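Local coordinates for interphotoreceptor retinoid-binding protein (Xenopus laevis, PDB 1J7X) that probably carries retinoids through the matrix between photoreceptors and pigment epithelium, the crystallised part being one functional unit, at residues 19-32 against 50-63. Residues are numbered along the deposited sequence; the frame is centred on the assembly and turned at random.
Sequences YAFSERIPTLLQHL and LNYELQSLTEDPRL
Tyr19 lays its ring against Leu63, whose CD2 sits over one face toward the rim, while the phenol reaches on to Asp60. With CG anti to the backbone N (chi1 180°), the side chain carries OH to Asp60 OD2, 2.7 Å away, where it donates to the anti lone pair. The same carboxylate is gripped side-on by Arg62, NE to OD1 at 2.9 Å and NH2 to OD2 at 2.9 Å, and OD1 also accepts from the backbone N of Arg62, closing an Asx turn. Phe21 brings its ring edge to Asp60 OD2, the ring and carboxylate planes nearly perpendicular (86°); its face carries the guanidinium of Arg24. Beyond this polar end, Leu28 sends CD2 among Leu54, Leu57 and the methyl of Thr58, touching Leu57 CD1 at 3.9 Å. His31 meets the branches of Leu57, CD2 to CD2 at 3.6 Å, and Leu32 CD2 reaches Leu50 CD2. Helix 25-31 and the last turns of helix 43-58 (residues 50-58) run roughly antiparallel, the segment directions 142° apart, in the N-terminal helical region, where helix 2-18 covers Leu32 and Leu63. Arg62 NH2 also hydrogen-bonds Asn262 OD1 of strand 254-265. An alanine in place of Asp60 would probably leave the Tyr19 hydroxyl without its acceptor and the Arg62 guanidinium short of its carboxylate mate. Shared between a phenol and an arginine, the buried carboxylate is likely to stay ionised.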
ATOM      1  N   TYR A  19      14.265 -13.498  -0.358  1.00 26.14           N
ATOM      2  CA  TYR A  19      14.267 -12.260   0.439  1.00 26.37           C
ATOM      3  C   TYR A  19      14.619 -11.078  -0.448  1.00 28.21           C
ATOM      4  O   TYR A  19      15.733 -11.033  -1.042  1.00 27.41           O
ATOM      5  CB  TYR A  19      15.259 -12.377   1.592  1.00 22.48           C
ATOM      6  CG  TYR A  19      15.354 -11.187   2.456  1.00 22.33           C
ATOM      7  CD1 TYR A  19      14.193 -10.503   2.845  1.00 19.42           C
ATOM      8  CD2 TYR A  19      16.539 -10.740   2.956  1.00 21.25           C
ATOM      9  CE1 TYR A  19      14.234  -9.454   3.684  1.00 17.03           C
ATOM     10  CE2 TYR A  19      16.584  -9.565   3.726  1.00 21.19           C
ATOM     11  CZ  TYR A  19      15.380  -8.976   4.175  1.00 16.05           C
ATOM     12  OH  TYR A  19      15.451  -7.866   4.972  1.00 23.20           O
ATOM     13  N   ALA A  20      13.733 -10.093  -0.480  1.00 27.25           N
ATOM     14  CA  ALA A  20      13.964  -8.912  -1.331  1.00 28.83           C
ATOM     15  C   ALA A  20      15.346  -8.277  -1.263  1.00 28.44           C
ATOM     16  O   ALA A  20      15.835  -7.762  -2.259  1.00 28.66           O
ATOM     17  CB  ALA A  20      12.980  -7.847  -1.037  1.00 27.68           C
ATOM     18  N   PHE A  21      15.939  -8.239  -0.087  1.00 27.62           N
ATOM     19  CA  PHE A  21      17.245  -7.607   0.110  1.00 29.42           C
ATOM     20  C   PHE A  21      18.348  -8.684  -0.081  1.00 30.72           C
ATOM     21  O   PHE A  21      18.962  -9.080   0.870  1.00 31.04           O
ATOM     22  CB  PHE A  21      17.366  -7.011   1.474  1.00 28.99           C
ATOM     23  CG  PHE A  21      16.708  -5.665   1.652  1.00 28.95           C
ATOM     24  CD1 PHE A  21      17.218  -4.548   1.031  1.00 29.94           C
ATOM     25  CD2 PHE A  21      15.597  -5.518   2.454  1.00 27.64           C
ATOM     26  CE1 PHE A  21      16.681  -3.400   1.207  1.00 29.05           C
ATOM     27  CE2 PHE A  21      15.042  -4.328   2.613  1.00 24.77           C
ATOM     28  CZ  PHE A  21      15.557  -3.255   2.008  1.00 29.44           C
ATOM     29  N   SER A  22      18.586  -9.102  -1.321  1.00 31.24           N
ATOM     30  CA  SER A  22      19.655 -10.068  -1.652  1.00 33.11           C
ATOM     31  C   SER A  22      21.036  -9.779  -1.089  1.00 31.85           C
ATOM     32  O   SER A  22      21.804 -10.723  -0.708  1.00 32.04           O
ATOM     33  CB  SER A  22      19.661 -10.300  -3.157  1.00 36.23           C
ATOM     34  OG  SER A  22      20.155  -9.142  -3.811  1.00 38.00           O
ATOM     35  N   GLU A  23      21.307  -8.494  -0.998  1.00 31.86           N
ATOM     36  CA  GLU A  23      22.584  -8.020  -0.542  1.00 33.01           C
ATOM     37  C   GLU A  23      22.795  -8.339   0.872  1.00 32.48           C
ATOM     38  O   GLU A  23      23.892  -8.229   1.357  1.00 30.62           O
ATOM     39  CB  GLU A  23      22.736  -6.511  -0.838  1.00 35.68           C
ATOM     40  CG  GLU A  23      21.781  -5.605  -0.086  1.00 38.80           C
ATOM     41  CD  GLU A  23      20.585  -5.100  -0.900  1.00 41.22           C
ATOM     42  OE1 GLU A  23      19.894  -5.947  -1.529  1.00 40.09           O
ATOM     43  OE2 GLU A  23      20.380  -3.828  -0.870  1.00 44.05           O
ATOM     44  N   ARG A  24      21.736  -8.780   1.602  1.00 30.10           N
ATOM     45  CA  ARG A  24      21.919  -9.127   2.982  1.00 28.15           C
ATOM     46  C   ARG A  24      22.188 -10.618   3.188  1.00 26.93           C
ATOM     47  O   ARG A  24      22.531 -11.021   4.277  1.00 26.59           O
ATOM     48  CB  ARG A  24      20.669  -8.703   3.831  1.00 29.29           C
ATOM     49  CG  ARG A  24      20.517  -7.162   3.829  1.00 31.40           C
ATOM     50  CD  ARG A  24      19.315  -6.667   4.428  1.00 34.69           C
ATOM     51  NE  ARG A  24      19.216  -5.213   4.429  1.00 38.25           N
ATOM     52  CZ  ARG A  24      18.162  -4.563   4.946  1.00 39.03           C
ATOM     53  NH1 ARG A  24      17.158  -5.257   5.478  1.00 34.81           N
ATOM     54  NH2 ARG A  24      18.120  -3.257   4.951  1.00 37.54           N
ATOM     55  N   ILE A  25      22.037 -11.425   2.129  1.00 25.66           N
ATOM     56  CA  ILE A  25      22.094 -12.847   2.263  1.00 25.17           C
ATOM     57  C   ILE A  25      23.486 -13.330   2.734  1.00 27.39           C
ATOM     58  O   ILE A  25      23.556 -14.183   3.615  1.00 24.57           O
ATOM     59  CB  ILE A  25      21.710 -13.517   0.989  1.00 24.80           C
ATOM     60  CG1 ILE A  25      20.252 -13.181   0.608  1.00 27.23           C
ATOM     61  CG2 ILE A  25      21.890 -14.996   1.069  1.00 29.50           C
ATOM     62  CD1 ILE A  25      19.209 -13.490   1.650  1.00 24.82           C
ATOM     63  N   PRO A  26      24.565 -12.810   2.133  1.00 25.71           N
ATOM     64  CA  PRO A  26      25.903 -13.284   2.575  1.00 26.63           C
ATOM     65  C   PRO A  26      26.091 -13.228   4.059  1.00 26.79           C
ATOM     66  O   PRO A  26      26.410 -14.236   4.694  1.00 29.30           O
ATOM     67  CB  PRO A  26      26.827 -12.380   1.806  1.00 23.85           C
ATOM     68  CG  PRO A  26      26.128 -12.072   0.586  1.00 25.40           C
ATOM     69  CD  PRO A  26      24.673 -11.802   1.025  1.00 26.24           C
ATOM     70  N   THR A  27      25.832 -12.061   4.646  1.00 26.75           N
ATOM     71  CA  THR A  27      25.931 -11.853   6.077  1.00 27.53           C
ATOM     72  C   THR A  27      24.994 -12.704   6.952  1.00 27.40           C
ATOM     73  O   THR A  27      25.383 -13.223   8.039  1.00 24.76           O
ATOM     74  CB  THR A  27      25.759 -10.371   6.334  1.00 29.00           C
ATOM     75  OG1 THR A  27      26.888  -9.747   5.756  1.00 35.07           O
ATOM     76  CG2 THR A  27      25.867 -10.044   7.810  1.00 31.23           C
ATOM     77  N   LEU A  28      23.781 -12.928   6.444  1.00 26.11           N
ATOM     78  CA  LEU A  28      22.810 -13.732   7.147  1.00 25.98           C
ATOM     79  C   LEU A  28      23.277 -15.190   7.148  1.00 26.28           C
ATOM     80  O   LEU A  28      23.081 -15.934   8.126  1.00 25.01           O
ATOM     81  CB  LEU A  28      21.486 -13.646   6.429  1.00 27.02           C
ATOM     82  CG  LEU A  28      20.733 -12.414   6.762  1.00 25.88           C
ATOM     83  CD1 LEU A  28      19.536 -12.238   5.724  1.00 29.81           C
ATOM     84  CD2 LEU A  28      20.166 -12.513   8.144  1.00 32.48           C
ATOM     85  N   LEU A  29      23.870 -15.599   6.029  1.00 26.17           N
ATOM     86  CA  LEU A  29      24.377 -16.998   5.915  1.00 28.82           C
ATOM     87  C   LEU A  29      25.622 -17.193   6.823  1.00 26.26           C
ATOM     88  O   LEU A  29      25.934 -18.343   7.242  1.00 27.42           O
ATOM     89  CB  LEU A  29      24.733 -17.357   4.430  1.00 30.77           C
ATOM     90  CG  LEU A  29      23.581 -17.921   3.598  1.00 37.89           C
ATOM     91  CD1 LEU A  29      23.189 -19.332   4.054  1.00 44.51           C
ATOM     92  CD2 LEU A  29      22.395 -17.107   3.712  1.00 47.07           C
ATOM     93  N   GLN A  30      26.285 -16.109   7.189  1.00 24.71           N
ATOM     94  CA  GLN A  30      27.408 -16.210   8.136  1.00 25.97           C
ATOM     95  C   GLN A  30      26.889 -16.249   9.581  1.00 26.77           C
ATOM     96  O   GLN A  30      27.361 -17.048  10.419  1.00 26.05           O
ATOM     97  CB  GLN A  30      28.320 -14.986   8.003  1.00 24.83           C
ATOM     98  CG  GLN A  30      29.131 -14.935   6.697  1.00 24.93           C
ATOM     99  CD  GLN A  30      30.213 -15.980   6.596  1.00 30.62           C
ATOM    100  OE1 GLN A  30      30.723 -16.445   7.660  1.00 28.93           O
ATOM    101  NE2 GLN A  30      30.610 -16.348   5.321  1.00 25.55           N
ATOM    102  N   HIS A  31      25.918 -15.393   9.911  1.00 26.32           N
ATOM    103  CA  HIS A  31      25.508 -15.299  11.272  1.00 26.40           C
ATOM    104  C   HIS A  31      24.569 -16.430  11.700  1.00 25.22           C
ATOM    105  O   HIS A  31      24.665 -16.959  12.785  1.00 23.91           O
ATOM    106  CB  HIS A  31      24.829 -13.965  11.490  1.00 27.68           C
ATOM    107  CG  HIS A  31      25.769 -12.825  11.654  1.00 32.38           C
ATOM    108  ND1 HIS A  31      26.728 -12.785  12.636  1.00 32.38           N
ATOM    109  CD2 HIS A  31      25.890 -11.665  10.964  1.00 40.68           C
ATOM    110  CE1 HIS A  31      27.392 -11.653  12.555  1.00 36.67           C
ATOM    111  NE2 HIS A  31      26.903 -10.952  11.546  1.00 39.48           N
ATOM    112  N   LEU A  32      23.551 -16.708  10.917  1.00 26.12           N
ATOM    113  CA  LEU A  32      22.558 -17.663  11.357  1.00 26.91           C
ATOM    114  C   LEU A  32      23.106 -19.041  11.855  1.00 28.06           C
ATOM    115  O   LEU A  32      22.627 -19.566  12.855  1.00 28.15           O
ATOM    116  CB  LEU A  32      21.550 -17.881  10.292  1.00 26.28           C
ATOM    117  CG  LEU A  32      20.626 -16.695  10.046  1.00 24.58           C
ATOM    118  CD1 LEU A  32      19.668 -16.917   8.900  1.00 28.86           C
ATOM    119  CD2 LEU A  32      19.845 -16.378  11.361  1.00 26.27           C
ATOM    120  N   LEU A  50      15.042 -16.725  16.313  1.00 23.47           N
ATOM    121  CA  LEU A  50      15.350 -16.362  14.971  1.00 20.26           C
ATOM    122  C   LEU A  50      14.788 -14.984  14.620  1.00 19.62           C
ATOM    123  O   LEU A  50      15.509 -14.237  13.933  1.00 21.95           O
ATOM    124  CB  LEU A  50      14.893 -17.366  13.969  1.00 20.56           C
ATOM    125  CG  LEU A  50      15.741 -18.654  14.057  1.00 24.00           C
ATOM    126  CD1 LEU A  50      15.033 -19.781  13.334  1.00 27.85           C
ATOM    127  CD2 LEU A  50      17.045 -18.333  13.406  1.00 26.62           C
ATOM    128  N   ASN A  51      13.628 -14.612  15.155  1.00 20.60           N
ATOM    129  CA  ASN A  51      13.021 -13.314  14.907  1.00 18.94           C
ATOM    130  C   ASN A  51      13.902 -12.212  15.515  1.00 21.89           C
ATOM    131  O   ASN A  51      14.203 -11.180  14.840  1.00 23.70           O
ATOM    132  CB  ASN A  51      11.621 -13.202  15.449  1.00 19.94           C
ATOM    133  CG  ASN A  51      10.625 -13.838  14.581  1.00 15.45           C
ATOM    134  OD1 ASN A  51       9.540 -14.250  15.064  1.00 23.41           O
ATOM    135  ND2 ASN A  51      10.863 -13.777  13.297  1.00 16.86           N
ATOM    136  N   TYR A  52      14.441 -12.465  16.699  1.00 21.98           N
ATOM    137  CA  TYR A  52      15.324 -11.404  17.330  1.00 24.15           C
ATOM    138  C   TYR A  52      16.584 -11.239  16.571  1.00 24.17           C
ATOM    139  O   TYR A  52      17.081 -10.117  16.278  1.00 24.37           O
ATOM    140  CB  TYR A  52      15.714 -11.809  18.758  1.00 25.18           C
ATOM    141  CG  TYR A  52      16.154 -10.590  19.606  1.00 29.75           C
ATOM    142  CD1 TYR A  52      15.195  -9.598  19.935  1.00 36.33           C
ATOM    143  CD2 TYR A  52      17.392 -10.465  20.080  1.00 37.27           C
ATOM    144  CE1 TYR A  52      15.491  -8.471  20.747  1.00 36.52           C
ATOM    145  CE2 TYR A  52      17.740  -9.347  20.871  1.00 34.62           C
ATOM    146  CZ  TYR A  52      16.782  -8.322  21.174  1.00 36.01           C
ATOM    147  OH  TYR A  52      17.012  -7.178  22.066  1.00 32.18           O
ATOM    148  N   GLU A  53      17.161 -12.379  16.159  1.00 23.16           N
ATOM    149  CA  GLU A  53      18.360 -12.339  15.353  1.00 25.77           C
ATOM    150  C   GLU A  53      18.123 -11.744  13.994  1.00 26.00           C
ATOM    151  O   GLU A  53      18.863 -10.861  13.555  1.00 23.40           O
ATOM    152  CB  GLU A  53      18.983 -13.732  15.256  1.00 27.29           C
ATOM    153  CG  GLU A  53      20.482 -13.663  15.052  1.00 37.92           C
ATOM    154  CD  GLU A  53      21.173 -12.862  16.172  1.00 40.11           C
ATOM    155  OE1 GLU A  53      20.834 -13.111  17.349  1.00 44.51           O
ATOM    156  OE2 GLU A  53      22.013 -11.977  15.818  1.00 46.67           O
ATOM    157  N   LEU A  54      17.035 -12.163  13.309  1.00 23.36           N
ATOM    158  CA  LEU A  54      16.777 -11.564  12.030  1.00 22.35           C
ATOM    159  C   LEU A  54      16.603 -10.038  12.083  1.00 19.24           C
ATOM    160  O   LEU A  54      17.103  -9.336  11.214  1.00 19.28           O
ATOM    161  CB  LEU A  54      15.554 -12.185  11.331  1.00 21.25           C
ATOM    162  CG  LEU A  54      15.784 -13.698  10.871  1.00 22.55           C
ATOM    163  CD1 LEU A  54      14.488 -14.313  10.528  1.00 22.94           C
ATOM    164  CD2 LEU A  54      16.725 -13.751   9.671  1.00 23.74           C
ATOM    165  N   GLN A  55      15.869  -9.553  13.070  1.00 20.45           N
ATOM    166  CA  GLN A  55      15.616  -8.095  13.152  1.00 21.75           C
ATOM    167  C   GLN A  55      16.915  -7.368  13.516  1.00 24.31           C
ATOM    168  O   GLN A  55      17.196  -6.310  13.030  1.00 23.75           O
ATOM    169  CB  GLN A  55      14.563  -7.808  14.182  1.00 23.25           C
ATOM    170  CG  GLN A  55      13.175  -8.237  13.823  1.00 20.81           C
ATOM    171  CD  GLN A  55      12.801  -7.793  12.353  1.00 23.68           C
ATOM    172  OE1 GLN A  55      12.964  -6.585  11.985  1.00 19.61           O
ATOM    173  NE2 GLN A  55      12.483  -8.781  11.489  1.00 20.79           N
ATOM    174  N   SER A  56      17.799  -8.017  14.279  1.00 24.35           N
ATOM    175  CA  SER A  56      19.075  -7.368  14.570  1.00 26.62           C
ATOM    176  C   SER A  56      19.946  -7.216  13.375  1.00 25.65           C
ATOM    177  O   SER A  56      20.621  -6.235  13.136  1.00 27.28           O
ATOM    178  CB  SER A  56      19.788  -8.158  15.638  1.00 24.49           C
ATOM    179  OG  SER A  56      19.078  -8.099  16.836  1.00 37.24           O
ATOM    180  N   LEU A  57      19.870  -8.188  12.518  1.00 25.67           N
ATOM    181  CA  LEU A  57      20.639  -8.216  11.349  1.00 27.07           C
ATOM    182  C   LEU A  57      20.026  -7.570  10.169  1.00 26.79           C
ATOM    183  O   LEU A  57      20.800  -7.166   9.278  1.00 28.48           O
ATOM    184  CB  LEU A  57      20.861  -9.670  10.982  1.00 29.70           C
ATOM    185  CG  LEU A  57      21.635 -10.456  12.037  1.00 34.24           C
ATOM    186  CD1 LEU A  57      21.837 -11.878  11.564  1.00 38.89           C
ATOM    187  CD2 LEU A  57      23.058  -9.731  12.195  1.00 34.35           C
ATOM    188  N   THR A  58      18.687  -7.445  10.102  1.00 23.14           N
ATOM    189  CA  THR A  58      18.046  -6.821   8.906  1.00 21.92           C
ATOM    190  C   THR A  58      17.248  -5.583   9.161  1.00 20.13           C
ATOM    191  O   THR A  58      17.031  -4.790   8.270  1.00 23.52           O
ATOM    192  CB  THR A  58      17.047  -7.799   8.198  1.00 24.30           C
ATOM    193  OG1 THR A  58      15.944  -8.060   9.091  1.00 23.04           O
ATOM    194  CG2 THR A  58      17.749  -9.174   7.928  1.00 27.46           C
ATOM    195  N   GLU A  59      16.711  -5.400  10.347  1.00 22.12           N
ATOM    196  CA  GLU A  59      15.898  -4.231  10.613  1.00 20.93           C
ATOM    197  C   GLU A  59      14.780  -4.149   9.651  1.00 19.12           C
ATOM    198  O   GLU A  59      14.451  -3.066   9.153  1.00 22.50           O
ATOM    199  CB  GLU A  59      16.702  -2.938  10.651  1.00 24.33           C
ATOM    200  CG  GLU A  59      17.736  -2.939  11.812  1.00 27.00           C
ATOM    201  CD  GLU A  59      18.402  -1.525  11.941  1.00 33.07           C
ATOM    202  OE1 GLU A  59      18.573  -0.851  10.934  1.00 34.88           O
ATOM    203  OE2 GLU A  59      18.692  -1.087  13.035  1.00 36.73           O
ATOM    204  N   ASP A  60      14.234  -5.298   9.314  1.00 18.27           N
ATOM    205  CA  ASP A  60      13.152  -5.444   8.365  1.00 18.43           C
ATOM    206  C   ASP A  60      12.061  -6.197   9.002  1.00 17.48           C
ATOM    207  O   ASP A  60      11.947  -7.434   8.848  1.00 18.49           O
ATOM    208  CB  ASP A  60      13.690  -6.155   7.111  1.00 17.13           C
ATOM    209  CG  ASP A  60      12.710  -6.246   6.002  1.00 19.51           C
ATOM    210  OD1 ASP A  60      11.529  -5.896   6.137  1.00 21.72           O
ATOM    211  OD2 ASP A  60      13.056  -6.714   4.850  1.00 21.93           O
ATOM    212  N   PRO A  61      11.078  -5.472   9.565  1.00 17.70           N
ATOM    213  CA  PRO A  61       9.915  -6.083  10.200  1.00 19.56           C
ATOM    214  C   PRO A  61       8.997  -6.995   9.325  1.00 18.76           C
ATOM    215  O   PRO A  61       8.187  -7.740   9.873  1.00 19.50           O
ATOM    216  CB  PRO A  61       9.072  -4.849  10.720  1.00 21.55           C
ATOM    217  CG  PRO A  61       9.986  -3.735  10.743  1.00 21.16           C
ATOM    218  CD  PRO A  61      11.051  -4.001   9.624  1.00 19.18           C
ATOM    219  N   ARG A  62       9.168  -6.936   8.015  1.00 18.69           N
ATOM    220  CA  ARG A  62       8.360  -7.719   7.098  1.00 19.01           C
ATOM    221  C   ARG A  62       8.744  -9.215   7.133  1.00 20.94           C
ATOM    222  O   ARG A  62       7.932 -10.070   6.870  1.00 18.52           O
ATOM    223  CB  ARG A  62       8.505  -7.165   5.682  1.00 20.57           C
ATOM    224  CG  ARG A  62       8.116  -5.711   5.461  1.00 19.41           C
ATOM    225  CD  ARG A  62       8.451  -5.237   4.100  1.00 21.71           C
ATOM    226  NE  ARG A  62       9.895  -5.353   3.861  1.00 19.92           N
ATOM    227  CZ  ARG A  62      10.441  -5.303   2.691  1.00 20.74           C
ATOM    228  NH1 ARG A  62       9.731  -4.935   1.633  1.00 20.59           N
ATOM    229  NH2 ARG A  62      11.720  -5.566   2.585  1.00 19.20           N
ATOM    230  N   LEU A  63      10.014  -9.502   7.465  1.00 20.11           N
ATOM    231  CA  LEU A  63      10.564 -10.817   7.526  1.00 17.93           C
ATOM    232  C   LEU A  63      10.309 -11.281   8.911  1.00 19.11           C
ATOM    233  O   LEU A  63      10.941 -10.822   9.879  1.00 18.48           O
ATOM    234  CB  LEU A  63      12.075 -10.749   7.238  1.00 18.44           C
ATOM    235  CG  LEU A  63      12.893 -11.968   7.427  1.00 18.53           C
ATOM    236  CD1 LEU A  63      12.311 -13.022   6.483  1.00 24.70           C
ATOM    237  CD2 LEU A  63      14.401 -11.712   7.167  1.00 22.29           C
TER